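Local coordinates for protein ABC-type phosphate transport system, periplasmic component (Lactobacillus brevis, PDB 4ECF) that probably binds phosphate as the solute-binding component of a PstSACB-type ABC importer that carries phosphate across the cytoplasmic membrane, at residues K103-Q108 against F140-H145; T110-V115 against Q120-I125; Q151-S156 against R160-T165. All blocks are in the same frame, centred on the assembly; numbering follows the deposited sequence.

The three contacts illustrate how one lobe of a periplasmic binding protein is assembled from successive turns, strands and helices around a shared sheet. Contact 2 is nested in the chain between the two segments of contact 1, their centres about 14 Å apart, and the two touch where Ile104 CG1 meets Ile122 CD1 at 3.8 Å. Contact 3 follows in sequence. Its centre is about 16 Å from that of contact 2, and Ile125 CG2 packs on Gln153 CG at 3.8 Å. Contacts 1 and 3 do not touch. The side chain of Ser156, in contact 3, is about 5 Å from a bound phosphate ion, which probably marks the phosphate pocket that this contact approaches.

Contact 1: K103-Q108 against F140-H145; sequences KIFTGQ and FGLANH. With EDO (1,2-ethanediol), chain L.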
ATOM      1  N   LYS A 103      -9.019   0.063 -19.579  1.00 16.71           N
ATOM      2  CA  LYS A 103     -10.320   0.375 -20.173  1.00 18.18           C
ATOM      3  C   LYS A 103     -11.394   0.348 -19.111  1.00 17.65           C
ATOM      4  O   LYS A 103     -12.357   1.101 -19.210  1.00 17.73           O
ATOM      5  CB  LYS A 103     -10.660  -0.551 -21.340  1.00 20.06           C
ATOM      6  CG  LYS A 103      -9.849  -0.242 -22.602  1.00 21.01           C
ATOM      7  CD  LYS A 103     -10.267  -1.189 -23.718  1.00 27.32           C
ATOM      8  CE  LYS A 103      -9.728  -0.771 -25.059  1.00 36.41           C
ATOM      9  NZ  LYS A 103     -10.318  -1.681 -26.080  1.00 39.12           N
ATOM     10  N   ILE A 104     -11.297  -0.548 -18.135  1.00 16.40           N
ATOM     11  CA  ILE A 104     -12.290  -0.546 -17.043  1.00 16.28           C
ATOM     12  C   ILE A 104     -12.186   0.702 -16.180  1.00 17.01           C
ATOM     13  O   ILE A 104     -13.193   1.360 -15.902  1.00 19.25           O
ATOM     14  CB  ILE A 104     -12.220  -1.861 -16.214  1.00 16.22           C
ATOM     15  CG1 ILE A 104     -12.768  -3.006 -17.090  1.00 17.91           C
ATOM     16  CG2 ILE A 104     -12.947  -1.733 -14.854  1.00 18.46           C
ATOM     17  CD1 ILE A 104     -12.615  -4.407 -16.530  1.00 20.09           C
ATOM     18  N   PHE A 105     -10.985   1.028 -15.735  1.00 15.80           N
ATOM     19  CA  PHE A 105     -10.807   2.182 -14.832  1.00 17.05           C
ATOM     20  C   PHE A 105     -11.022   3.540 -15.513  1.00 19.47           C
ATOM     21  O   PHE A 105     -11.362   4.512 -14.833  1.00 22.69           O
ATOM     22  CB  PHE A 105      -9.472   2.089 -14.082  1.00 18.51           C
ATOM     23  CG  PHE A 105      -9.578   1.298 -12.796  1.00 17.36           C
ATOM     24  CD1 PHE A 105      -9.959   1.927 -11.623  1.00 17.41           C
ATOM     25  CD2 PHE A 105      -9.428  -0.079 -12.780  1.00 18.56           C
ATOM     26  CE1 PHE A 105     -10.099   1.197 -10.432  1.00 18.66           C
ATOM     27  CE2 PHE A 105      -9.566  -0.810 -11.614  1.00 17.86           C
ATOM     28  CZ  PHE A 105      -9.926  -0.166 -10.437  1.00 19.16           C
ATOM     29  N   THR A 106     -10.847   3.598 -16.831  1.00 19.74           N
ATOM     30  CA  THR A 106     -11.177   4.807 -17.576  1.00 19.77           C
ATOM     31  C   THR A 106     -12.627   4.910 -17.987  1.00 20.11           C
ATOM     32  O   THR A 106     -13.032   5.943 -18.582  1.00 22.07           O
ATOM     33  CB  THR A 106     -10.275   4.987 -18.796  1.00 22.91           C
ATOM     34  OG1 THR A 106     -10.505   3.907 -19.674  1.00 27.06           O
ATOM     35  CG2 THR A 106      -8.801   5.084 -18.355  1.00 26.50           C
ATOM     36  N   GLY A 107     -13.419   3.849 -17.795  1.00 19.45           N
ATOM     37  CA  GLY A 107     -14.834   3.867 -18.174  1.00 21.23           C
ATOM     38  C   GLY A 107     -15.155   3.471 -19.603  1.00 21.63           C
ATOM     39  O   GLY A 107     -16.293   3.612 -20.050  1.00 24.76           O
ATOM     40  N   GLN A 108     -14.169   3.019 -20.362  1.00 19.01           N
ATOM     41  CA  GLN A 108     -14.407   2.562 -21.718  1.00 22.97           C
ATOM     42  C   GLN A 108     -15.157   1.231 -21.789  1.00 22.72           C
ATOM     43  O   GLN A 108     -15.880   0.978 -22.734  1.00 25.50           O
ATOM     44  CB  GLN A 108     -13.079   2.415 -22.460  1.00 24.80           C
ATOM     45  CG  GLN A 108     -12.360   3.739 -22.658  1.00 22.36           C
ATOM     46  CD  GLN A 108     -11.007   3.508 -23.233  1.00 24.68           C
ATOM     47  OE1 GLN A 108     -10.892   3.179 -24.415  1.00 26.48           O
ATOM     48  NE2 GLN A 108      -9.983   3.590 -22.404  1.00 24.53           N
ATOM     49  N   PHE A 140       1.767   2.065 -12.008  1.00 18.19           N
ATOM     50  CA  PHE A 140       2.310   0.770 -12.388  1.00 18.47           C
ATOM     51  C   PHE A 140       1.294  -0.268 -12.843  1.00 17.77           C
ATOM     52  O   PHE A 140       1.667  -1.285 -13.465  1.00 20.13           O
ATOM     53  CB  PHE A 140       3.185   0.232 -11.233  1.00 18.96           C
ATOM     54  CG  PHE A 140       4.348   1.124 -10.908  1.00 20.17           C
ATOM     55  CD1 PHE A 140       5.431   1.178 -11.763  1.00 22.94           C
ATOM     56  CD2 PHE A 140       4.358   1.912  -9.770  1.00 19.62           C
ATOM     57  CE1 PHE A 140       6.487   2.026 -11.509  1.00 26.07           C
ATOM     58  CE2 PHE A 140       5.412   2.775  -9.505  1.00 23.37           C
ATOM     59  CZ  PHE A 140       6.475   2.828 -10.377  1.00 25.14           C
ATOM     60  N   GLY A 141       0.024  -0.013 -12.549  1.00 16.24           N
ATOM     61  CA  GLY A 141      -1.130  -0.794 -13.017  1.00 15.84           C
ATOM     62  C   GLY A 141      -1.834  -0.245 -14.260  1.00 16.64           C
ATOM     63  O   GLY A 141      -2.132  -0.991 -15.201  1.00 18.64           O
ATOM     64  N   LEU A 142      -2.036   1.064 -14.248  1.00 16.72           N
ATOM     65  CA  LEU A 142      -2.799   1.771 -15.303  1.00 17.44           C
ATOM     66  C   LEU A 142      -1.937   2.573 -16.306  1.00 16.66           C
ATOM     67  O   LEU A 142      -2.485   3.392 -17.066  1.00 18.35           O
ATOM     68  CB  LEU A 142      -3.883   2.649 -14.680  1.00 18.57           C
ATOM     69  CG  LEU A 142      -4.877   2.013 -13.695  1.00 19.06           C
ATOM     70  CD1 LEU A 142      -5.917   3.064 -13.255  1.00 19.23           C
ATOM     71  CD2 LEU A 142      -5.615   0.848 -14.302  1.00 16.49           C
ATOM     72  N   ALA A 143      -0.621   2.383 -16.319  1.00 19.53           N
ATOM     73  CA  ALA A 143       0.254   3.110 -17.267  1.00 22.97           C
ATOM     74  C   ALA A 143      -0.004   4.632 -17.257  1.00 21.42           C
ATOM     75  O   ALA A 143      -0.057   5.298 -18.291  1.00 22.87           O
ATOM     76  CB  ALA A 143       0.165   2.535 -18.681  1.00 22.59           C
ATOM     77  N   ASN A 144      -0.175   5.161 -16.042  1.00 21.07           N
ATOM     78  CA  ASN A 144      -0.432   6.576 -15.792  1.00 21.40           C
ATOM     79  C   ASN A 144      -1.777   7.123 -16.300  1.00 22.67           C
ATOM     80  O   ASN A 144      -1.965   8.329 -16.314  1.00 27.43           O
ATOM     81  CB  ASN A 144       0.746   7.449 -16.270  1.00 23.57           C
ATOM     82  CG  ASN A 144       2.038   7.120 -15.558  1.00 25.85           C
ATOM     83  OD1 ASN A 144       3.049   6.804 -16.189  1.00 35.85           O
ATOM     84  ND2 ASN A 144       2.011   7.197 -14.256  1.00 22.55           N
ATOM     85  N   HIS A 145      -2.709   6.258 -16.678  1.00 19.85           N
ATOM     86  CA  HIS A 145      -4.081   6.694 -16.908  1.00 19.61           C
ATOM     87  C   HIS A 145      -4.745   7.108 -15.604  1.00 21.76           C
ATOM     88  O   HIS A 145      -4.536   6.507 -14.551  1.00 24.13           O
ATOM     89  CB  HIS A 145      -4.881   5.612 -17.591  1.00 20.94           C
ATOM     90  CG  HIS A 145      -4.516   5.410 -19.027  1.00 21.61           C
ATOM     91  ND1 HIS A 145      -5.206   6.002 -20.037  1.00 23.99           N
ATOM     92  CD2 HIS A 145      -3.456   4.726 -19.623  1.00 23.49           C
ATOM     93  CE1 HIS A 145      -4.641   5.653 -21.221  1.00 23.87           C
ATOM     94  NE2 HIS A 145      -3.568   4.899 -20.976  1.00 24.29           N
TER
HETATM   95  C1  EDO L 310       1.015  -0.811 -16.733  1.00 36.34           C
HETATM   96  O1  EDO L 310       1.385   0.380 -15.989  1.00 31.46           O
HETATM   97  C2  EDO L 310       2.095  -1.194 -17.752  1.00 43.97           C
HETATM   98  O2  EDO L 310       1.703  -0.933 -19.114  1.00 51.30           O
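Phe105 and Leu142 meet through carbon alone. The methyl CD1 of Leu142 comes to 3.8 Å from CB of Phe105, at the root of the aromatic side chain, and CD2 of the same leucine lies only a little farther from that CB. The two side chains cross at about a right angle, and CD1 approaches the ring obliquely near CG. With CG of Leu142 anti to its own carbonyl carbon (chi1 -53°), the isobutyl group leads over to the helix that carries Phe105. A second, more exposed apolar touch lies beside it: CG2 of Thr106 is 4.0 Å from CB of His145 and almost as close to ND1 of its imidazole.

These touches join the C-terminal end of helix 98-105 to the turn that follows helix 132-140, in the binding-protein fold of the PstS family. Both ends are shaped by backbone motifs. Gly107, with positive phi (87°), closes the first helix in a Schellman motif, its N bonded to Ile104 O at 3.1 Å, while Gln108 N makes a weak bond to Lys103 O. On the other side Leu142 to His145 form a type I' turn, in which His145 N donates to Leu142 O at 2.9 Å.

The polar bonds lie within each segment or lead outside the pair. Gln108 NE2 donates to Thr106 OG1 over 2.8 Å, nearly straight at 165° and close to the amide plane, and OG1 is also bonded to Ile102 O, so the threonine turns its hydroxyl to its own helix and the following turn and its methyl to His145. An ethanediol, probably from the crystallisation liquor, sits at the turn, with O1 weakly bonded to Ala143 N and to Phe140 O. Phe137 of helix 132-140 meets the Phe105 ring edge-to-face and also touches Leu142.

Contact 2: T110-V115 against Q120-I125; sequences TNWKEV and QSIVLI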
ATOM      1  N   THR A 110     -17.809  -0.978 -19.525  1.00 21.16           N
ATOM      2  CA  THR A 110     -18.739  -0.677 -18.416  1.00 20.24           C
ATOM      3  C   THR A 110     -19.529  -1.893 -17.889  1.00 20.14           C
ATOM      4  O   THR A 110     -20.268  -1.765 -16.937  1.00 19.33           O
ATOM      5  CB  THR A 110     -19.762   0.404 -18.836  1.00 23.88           C
ATOM      6  OG1 THR A 110     -20.500  -0.068 -19.953  1.00 26.46           O
ATOM      7  CG2 THR A 110     -19.044   1.742 -19.172  1.00 28.00           C
ATOM      8  N   ASN A 111     -19.391  -3.045 -18.536  1.00 20.10           N
ATOM      9  CA  ASN A 111     -20.043  -4.282 -18.133  1.00 22.09           C
ATOM     10  C   ASN A 111     -19.014  -5.435 -18.134  1.00 20.56           C
ATOM     11  O   ASN A 111     -18.192  -5.580 -19.056  1.00 19.79           O
ATOM     12  CB  ASN A 111     -21.209  -4.544 -19.086  1.00 22.15           C
ATOM     13  CG  ASN A 111     -22.096  -5.670 -18.619  1.00 21.72           C
ATOM     14  OD1 ASN A 111     -21.654  -6.813 -18.548  1.00 21.29           O
ATOM     15  ND2 ASN A 111     -23.398  -5.365 -18.363  1.00 22.77           N
ATOM     16  N   TRP A 112     -19.033  -6.272 -17.099  1.00 20.57           N
ATOM     17  CA  TRP A 112     -18.108  -7.376 -17.008  1.00 19.97           C
ATOM     18  C   TRP A 112     -18.210  -8.381 -18.153  1.00 20.50           C
ATOM     19  O   TRP A 112     -17.248  -9.076 -18.480  1.00 19.98           O
ATOM     20  CB  TRP A 112     -18.307  -8.102 -15.677  1.00 20.70           C
ATOM     21  CG  TRP A 112     -17.801  -7.299 -14.525  1.00 19.34           C
ATOM     22  CD1 TRP A 112     -18.534  -6.589 -13.590  1.00 21.01           C
ATOM     23  CD2 TRP A 112     -16.411  -7.077 -14.190  1.00 18.62           C
ATOM     24  NE1 TRP A 112     -17.717  -5.950 -12.711  1.00 19.05           N
ATOM     25  CE2 TRP A 112     -16.414  -6.207 -13.011  1.00 18.05           C
ATOM     26  CE3 TRP A 112     -15.211  -7.490 -14.720  1.00 19.29           C
ATOM     27  CZ2 TRP A 112     -15.245  -5.774 -12.429  1.00 20.44           C
ATOM     28  CZ3 TRP A 112     -14.026  -7.070 -14.101  1.00 19.23           C
ATOM     29  CH2 TRP A 112     -14.057  -6.230 -12.987  1.00 20.99           C
ATOM     30  N   LYS A 113     -19.349  -8.444 -18.832  1.00 19.55           N
ATOM     31  CA  LYS A 113     -19.461  -9.371 -19.937  1.00 20.54           C
ATOM     32  C   LYS A 113     -18.467  -9.053 -21.064  1.00 22.25           C
ATOM     33  O   LYS A 113     -18.113  -9.928 -21.843  1.00 23.26           O
ATOM     34  CB  LYS A 113     -20.894  -9.355 -20.504  1.00 20.84           C
ATOM     35  CG  LYS A 113     -21.119 -10.412 -21.595  1.00 26.34           C
ATOM     36  CD  LYS A 113     -22.555 -10.415 -22.090  1.00 29.72           C
ATOM     37  CE  LYS A 113     -22.777 -11.443 -23.198  1.00 31.65           C
ATOM     38  NZ  LYS A 113     -24.174 -11.398 -23.725  1.00 35.44           N
ATOM     39  N   GLU A 114     -18.041  -7.796 -21.141  1.00 22.51           N
ATOM     40  CA  GLU A 114     -17.116  -7.338 -22.158  1.00 22.74           C
ATOM     41  C   GLU A 114     -15.729  -7.958 -21.978  1.00 23.43           C
ATOM     42  O   GLU A 114     -14.922  -7.944 -22.915  1.00 25.32           O
ATOM     43  CB  GLU A 114     -16.988  -5.814 -22.124  1.00 21.66           C
ATOM     44  CG  GLU A 114     -18.297  -5.098 -22.449  1.00 24.93           C
ATOM     45  CD  GLU A 114     -18.158  -3.588 -22.401  1.00 28.32           C
ATOM     46  OE1 GLU A 114     -17.462  -3.056 -23.287  1.00 34.33           O
ATOM     47  OE2 GLU A 114     -18.729  -2.921 -21.486  1.00 27.46           O
ATOM     48  N   VAL A 115     -15.463  -8.506 -20.804  1.00 21.46           N
ATOM     49  CA  VAL A 115     -14.175  -9.101 -20.525  1.00 20.57           C
ATOM     50  C   VAL A 115     -14.352 -10.574 -20.116  1.00 23.18           C
ATOM     51  O   VAL A 115     -13.487 -11.155 -19.500  1.00 28.22           O
ATOM     52  CB  VAL A 115     -13.359  -8.315 -19.474  1.00 20.64           C
ATOM     53  CG1 VAL A 115     -12.973  -6.948 -19.974  1.00 20.27           C
ATOM     54  CG2 VAL A 115     -14.102  -8.185 -18.134  1.00 20.27           C
ATOM     55  N   GLN A 120     -23.192  -7.784 -15.912  1.00 20.51           N
ATOM     56  CA  GLN A 120     -23.294  -7.006 -14.684  1.00 21.09           C
ATOM     57  C   GLN A 120     -22.564  -5.684 -14.912  1.00 22.09           C
ATOM     58  O   GLN A 120     -21.379  -5.684 -15.350  1.00 19.57           O
ATOM     59  CB  GLN A 120     -22.613  -7.790 -13.518  1.00 23.49           C
ATOM     60  CG  GLN A 120     -22.139  -6.982 -12.315  1.00 29.39           C
ATOM     61  CD  GLN A 120     -23.279  -6.534 -11.412  1.00 33.55           C
ATOM     62  OE1 GLN A 120     -24.010  -7.378 -10.907  1.00 38.26           O
ATOM     63  NE2 GLN A 120     -23.433  -5.200 -11.194  1.00 28.55           N
ATOM     64  N   SER A 121     -23.217  -4.573 -14.580  1.00 21.58           N
ATOM     65  CA  SER A 121     -22.551  -3.284 -14.686  1.00 23.03           C
ATOM     66  C   SER A 121     -21.377  -3.223 -13.713  1.00 22.41           C
ATOM     67  O   SER A 121     -21.474  -3.690 -12.566  1.00 23.26           O
ATOM     68  CB  SER A 121     -23.546  -2.145 -14.433  1.00 29.08           C
ATOM     69  OG  SER A 121     -22.878  -0.906 -14.485  1.00 32.84           O
ATOM     70  N   ILE A 122     -20.264  -2.649 -14.167  1.00 21.69           N
ATOM     71  CA  ILE A 122     -19.064  -2.479 -13.348  1.00 19.02           C
ATOM     72  C   ILE A 122     -19.249  -1.282 -12.415  1.00 20.64           C
ATOM     73  O   ILE A 122     -19.798  -0.244 -12.839  1.00 21.21           O
ATOM     74  CB  ILE A 122     -17.826  -2.265 -14.222  1.00 18.50           C
ATOM     75  CG1 ILE A 122     -17.639  -3.459 -15.153  1.00 18.35           C
ATOM     76  CG2 ILE A 122     -16.598  -1.932 -13.350  1.00 19.70           C
ATOM     77  CD1 ILE A 122     -16.439  -3.352 -16.091  1.00 19.61           C
ATOM     78  N   VAL A 123     -18.832  -1.426 -11.154  1.00 17.85           N
ATOM     79  CA  VAL A 123     -18.833  -0.328 -10.211  1.00 18.18           C
ATOM     80  C   VAL A 123     -17.409  -0.080  -9.780  1.00 18.36           C
ATOM     81  O   VAL A 123     -16.828  -0.897  -9.029  1.00 17.67           O
ATOM     82  CB  VAL A 123     -19.684  -0.667  -8.950  1.00 20.84           C
ATOM     83  CG1 VAL A 123     -19.632   0.476  -7.935  1.00 20.86           C
ATOM     84  CG2 VAL A 123     -21.123  -1.000  -9.338  1.00 21.34           C
ATOM     85  N   LEU A 124     -16.841   1.036 -10.229  1.00 19.83           N
ATOM     86  CA  LEU A 124     -15.488   1.405  -9.829  1.00 18.19           C
ATOM     87  C   LEU A 124     -15.527   1.937  -8.412  1.00 18.99           C
ATOM     88  O   LEU A 124     -16.384   2.766  -8.054  1.00 20.75           O
ATOM     89  CB  LEU A 124     -14.900   2.479 -10.777  1.00 20.57           C
ATOM     90  CG  LEU A 124     -14.783   2.091 -12.246  1.00 20.79           C
ATOM     91  CD1 LEU A 124     -14.301   3.300 -13.043  1.00 22.61           C
ATOM     92  CD2 LEU A 124     -13.899   0.869 -12.456  1.00 19.03           C
ATOM     93  N   ILE A 125     -14.586   1.454  -7.603  1.00 17.17           N
ATOM     94  CA  ILE A 125     -14.366   1.984  -6.261  1.00 19.38           C
ATOM     95  C   ILE A 125     -12.929   2.493  -6.195  1.00 18.50           C
ATOM     96  O   ILE A 125     -11.997   1.759  -6.487  1.00 18.86           O
ATOM     97  CB  ILE A 125     -14.614   0.897  -5.186  1.00 20.89           C
ATOM     98  CG1 ILE A 125     -16.002   0.258  -5.354  1.00 23.69           C
ATOM     99  CG2 ILE A 125     -14.415   1.473  -3.786  1.00 27.14           C
ATOM    100  CD1 ILE A 125     -17.150   1.158  -5.010  1.00 27.27           C
TER
HETATM  101  O   HOH W   1     -20.240   0.685 -15.299  1.00 23.70           O
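Asn111 and Ser121 form a single beta bridge, their CA atoms 4.4 Å apart, and an Asx turn at Asn111 leads from it into the 3-10 segment 112-114. The connection leads from helix 98-105 towards strand 123-127.

Two backbone bonds make the bridge. Ile122 N donates to Thr110 O at 2.9 Å and almost straight (177°), and Trp112 N donates to Gln120 O at 3.0 Å. A water bridges the two segments, donating to Thr110 O and Ile122 O and accepting from Ser121 OG.

Side-chain acceptors take further backbone amides. OD1 of Asn111 receives Lys113 N at 2.8 Å, in the plane of its carbonyl, and Gln120 N at 3.2 Å from above that plane. A chi1 of -170° sets CG opposite the backbone N, bringing OD1 within reach of both donors, while ND2 is bonded to Asp119 OD1. Replaced by alanine, this position would lose OD1 and ND2, and the N-H groups of Lys113 and Gln120 and the carboxylate of Asp119 would probably be left without these partners. Glu114 OE2 in turn accepts from both Thr110 N and Asn111 N, which reach it from one face of the carboxylate.

Apolar contact centres on the Trp112 indole, whose NE1 is bonded to Gly168 O and whose ring also touches Ile104 and Ile170. The Ile122 side chain crosses it at about a right angle in a CH-pi contact: CG1 stands 3.5 Å from the centroid of the five-membered ring, only 12° off its normal.

Contact 3: Q151-S156 against R160-T165; sequences QEQDSS and RSIVAT. With ACT (acetate ion), chain C; EDO (1,2-ethanediol), chain K.
Ile162 meets the amides of two glutamines in the closer part of this contact, in one of its two modelled conformers, so its branch ends are less certain. Its CG1 lies 3.8 Å from CD of Gln153, whose chain bends at chi2 (-60°) and crosses the isoleucine at about a right angle. Its CG2 is 3.7 Å from NE2 of Gln151, an extended chain arriving from the opposite direction. Gln151 NE2 also donates to Gln153 OE1, a short and bent bond (2.6 Å, 138° at the hydrogen). Arg160 N to buried Ser156 O, at 3.0 Å and nearly straight, is a regular helical bond.

Looser are exposed Gln151 and the far end of Arg160. The arginine chain, bent at chi3, carries its guanidinium to an acetate, probably from the crystallisation liquor, whose O lies at the guanidinium edge, in its plane, 2.9 Å from NH1; NH1 also donates to Tyr177 O.

Ser155 N-caps helix 156-165, and Ser156, its OG paired with Thr12 OG1, is about 5 Å from a phosphate ion, consistent with this helix start bordering the anion pocket. After the link 154-155 the helix packs beside strand 151-153, with Ile125 of parallel strand 123-127 touching Gln151, Gln153 and Ile162.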
ATOM      1  N   GLN A 151     -17.199   6.328  -6.898  1.00 32.99           N
ATOM      2  CA  GLN A 151     -17.315   6.233  -5.435  1.00 31.27           C
ATOM      3  C   GLN A 151     -15.908   6.133  -4.820  1.00 34.79           C
ATOM      4  O   GLN A 151     -15.097   5.326  -5.285  1.00 26.61           O
ATOM      5  CB  GLN A 151     -18.112   4.969  -5.064  1.00 35.77           C
ATOM      6  CG  GLN A 151     -18.409   4.822  -3.571  1.00 46.99           C
ATOM      7  CD  GLN A 151     -19.124   3.522  -3.225  1.00 56.61           C
ATOM      8  OE1 GLN A 151     -19.706   2.858  -4.090  1.00 60.61           O
ATOM      9  NE2 GLN A 151     -19.088   3.158  -1.950  1.00 60.54           N
ATOM     10  N   GLU A 152     -15.636   6.940  -3.788  1.00 30.83           N
ATOM     11  CA  GLU A 152     -14.334   6.903  -3.071  1.00 28.85           C
ATOM     12  C   GLU A 152     -14.483   6.481  -1.617  1.00 32.53           C
ATOM     13  O   GLU A 152     -15.506   6.743  -0.965  1.00 36.57           O
ATOM     14  CB  GLU A 152     -13.581   8.241  -3.148  1.00 29.57           C
ATOM     15  CG  GLU A 152     -13.005   8.489  -4.537  1.00 31.05           C
ATOM     16  CD  GLU A 152     -12.400   9.863  -4.787  1.00 33.97           C
ATOM     17  OE1 GLU A 152     -12.403  10.753  -3.899  1.00 34.93           O
ATOM     18  OE2 GLU A 152     -11.918  10.049  -5.937  1.00 42.47           O
ATOM     19  N   GLN A 153     -13.441   5.827  -1.113  1.00 25.69           N
ATOM     20  CA  GLN A 153     -13.420   5.314   0.256  1.00 25.72           C
ATOM     21  C   GLN A 153     -12.132   5.818   0.880  1.00 26.33           C
ATOM     22  O   GLN A 153     -11.199   6.125   0.153  1.00 26.06           O
ATOM     23  CB  GLN A 153     -13.492   3.793   0.265  1.00 27.37           C
ATOM     24  CG  GLN A 153     -14.702   3.197  -0.433  1.00 30.75           C
ATOM     25  CD  GLN A 153     -16.033   3.624   0.148  1.00 40.72           C
ATOM     26  OE1 GLN A 153     -16.979   3.857  -0.597  1.00 49.19           O
ATOM     27  NE2 GLN A 153     -16.129   3.696   1.467  1.00 49.56           N
ATOM     28  N   ASP A 154     -12.076   5.919   2.215  1.00 25.90           N
ATOM     29  CA  ASP A 154     -10.981   6.634   2.863  1.00 30.37           C
ATOM     30  C   ASP A 154      -9.862   5.716   3.303  1.00 27.10           C
ATOM     31  O   ASP A 154      -8.850   6.214   3.767  1.00 27.87           O
ATOM     32  CB  ASP A 154     -11.473   7.444   4.084  1.00 35.78           C
ATOM     33  CG  ASP A 154     -12.272   8.691   3.705  1.00 56.06           C
ATOM     34  OD1 ASP A 154     -12.245   9.128   2.526  1.00 59.07           O
ATOM     35  OD2 ASP A 154     -12.929   9.244   4.619  1.00 68.51           O
ATOM     36  N   SER A 155     -10.012   4.394   3.166  1.00 20.23           N
ATOM     37  CA  SER A 155      -8.942   3.485   3.616  1.00 21.08           C
ATOM     38  C   SER A 155      -8.949   2.184   2.833  1.00 19.62           C
ATOM     39  O   SER A 155      -9.958   1.810   2.247  1.00 19.72           O
ATOM     40  CB  SER A 155      -9.124   3.118   5.113  1.00 21.26           C
ATOM     41  OG  SER A 155     -10.306   2.372   5.319  1.00 22.85           O
ATOM     42  N   SER A 156      -7.851   1.438   2.980  1.00 18.12           N
ATOM     43  CA  SER A 156      -7.751   0.081   2.455  1.00 17.69           C
ATOM     44  C   SER A 156      -8.877  -0.820   2.979  1.00 19.64           C
ATOM     45  O   SER A 156      -9.493  -1.562   2.235  1.00 20.79           O
ATOM     46  CB  SER A 156      -6.394  -0.527   2.869  1.00 16.96           C
ATOM     47  OG  SER A 156      -5.289   0.183   2.351  1.00 18.95           O
ATOM     48  N   ARG A 160     -11.901  -2.699   0.807  1.00 20.15           N
ATOM     49  CA  ARG A 160     -12.166  -4.136   0.865  1.00 20.49           C
ATOM     50  C   ARG A 160     -13.650  -4.460   1.237  1.00 24.37           C
ATOM     51  O   ARG A 160     -14.285  -5.286   0.590  1.00 23.67           O
ATOM     52  CB  ARG A 160     -11.186  -4.821   1.811  1.00 24.77           C
ATOM     53  CG  ARG A 160     -11.518  -6.291   2.023  1.00 28.65           C
ATOM     54  CD  ARG A 160     -10.573  -6.894   3.031  1.00 29.85           C
ATOM     55  NE  ARG A 160     -10.629  -6.267   4.354  1.00 28.77           N
ATOM     56  CZ  ARG A 160      -9.727  -6.439   5.311  1.00 33.11           C
ATOM     57  NH1 ARG A 160      -8.662  -7.205   5.127  1.00 31.11           N
ATOM     58  NH2 ARG A 160      -9.885  -5.833   6.488  1.00 33.54           N
ATOM     59  N   SER A 161     -14.199  -3.839   2.278  1.00 23.18           N
ATOM     60  CA  SER A 161     -15.569  -4.167   2.693  1.00 25.84           C
ATOM     61  C   SER A 161     -16.629  -3.784   1.676  1.00 24.69           C
ATOM     62  O   SER A 161     -17.606  -4.532   1.475  1.00 28.32           O
ATOM     63  CB  SER A 161     -15.917  -3.558   4.061  1.00 31.98           C
ATOM     64  OG  SER A 161     -15.602  -2.191   4.096  1.00 35.39           O
ATOM     65  N   ILE A 162     -16.444  -2.647   1.000  1.00 25.01           N
ATOM     66  CA  ILE A 162     -17.392  -2.196  -0.004  0.50 23.11           C
ATOM     67  C   ILE A 162     -17.307  -3.106  -1.237  1.00 20.71           C
ATOM     68  O   ILE A 162     -18.334  -3.468  -1.833  1.00 22.97           O
ATOM     69  CB  ILE A 162     -17.145  -0.719  -0.393  0.50 23.35           C
ATOM     70  CG1 ILE A 162     -17.517   0.207   0.774  0.50 22.25           C
ATOM     71  CG2 ILE A 162     -17.926  -0.354  -1.654  0.50 24.47           C
ATOM     72  CD1 ILE A 162     -19.000   0.302   1.041  0.50 23.39           C
ATOM     73  N   VAL A 163     -16.096  -3.498  -1.623  1.00 20.86           N
ATOM     74  CA  VAL A 163     -15.962  -4.424  -2.765  1.00 19.27           C
ATOM     75  C   VAL A 163     -16.656  -5.744  -2.462  1.00 21.41           C
ATOM     76  O   VAL A 163     -17.365  -6.283  -3.305  1.00 22.32           O
ATOM     77  CB  VAL A 163     -14.469  -4.622  -3.195  1.00 18.61           C
ATOM     78  CG1 VAL A 163     -14.287  -5.837  -4.132  1.00 20.12           C
ATOM     79  CG2 VAL A 163     -13.967  -3.344  -3.857  1.00 20.08           C
ATOM     80  N   ALA A 164     -16.480  -6.240  -1.231  1.00 23.08           N
ATOM     81  CA  ALA A 164     -17.062  -7.515  -0.829  1.00 25.85           C
ATOM     82  C   ALA A 164     -18.568  -7.564  -0.982  1.00 29.38           C
ATOM     83  O   ALA A 164     -19.111  -8.578  -1.427  1.00 29.40           O
ATOM     84  CB  ALA A 164     -16.655  -7.860   0.609  1.00 27.07           C
ATOM     85  N   THR A 165     -19.244  -6.467  -0.637  1.00 24.41           N
ATOM     86  CA  THR A 165     -20.699  -6.434  -0.601  1.00 27.79           C
ATOM     87  C   THR A 165     -21.366  -5.767  -1.775  1.00 30.90           C
ATOM     88  O   THR A 165     -22.596  -5.748  -1.833  1.00 31.08           O
ATOM     89  CB  THR A 165     -21.139  -5.708   0.689  1.00 30.54           C
ATOM     90  OG1 THR A 165     -20.702  -4.336   0.662  1.00 31.20           O
ATOM     91  CG2 THR A 165     -20.550  -6.413   1.900  1.00 34.07           C
TER
HETATM   92  C   ACT C 301      -5.755  -6.430   7.438  1.00 50.21           C
HETATM   93  O   ACT C 301      -6.411  -7.360   6.921  1.00 42.50           O
HETATM   94  OXT ACT C 301      -4.568  -6.244   7.107  1.00 49.86           O
HETATM   95  CH3 ACT C 301      -6.417  -5.537   8.452  1.00 49.74           C
HETATM   96  C1  EDO K 309     -23.310  -9.385  -4.098  1.00 64.70           C
HETATM   97  O1  EDO K 309     -22.556  -9.798  -5.247  1.00 56.41           O
HETATM   98  C2  EDO K 309     -22.872 -10.158  -2.863  1.00 65.58           C
HETATM   99  O2  EDO K 309     -21.455 -10.046  -2.711  1.00 64.28           O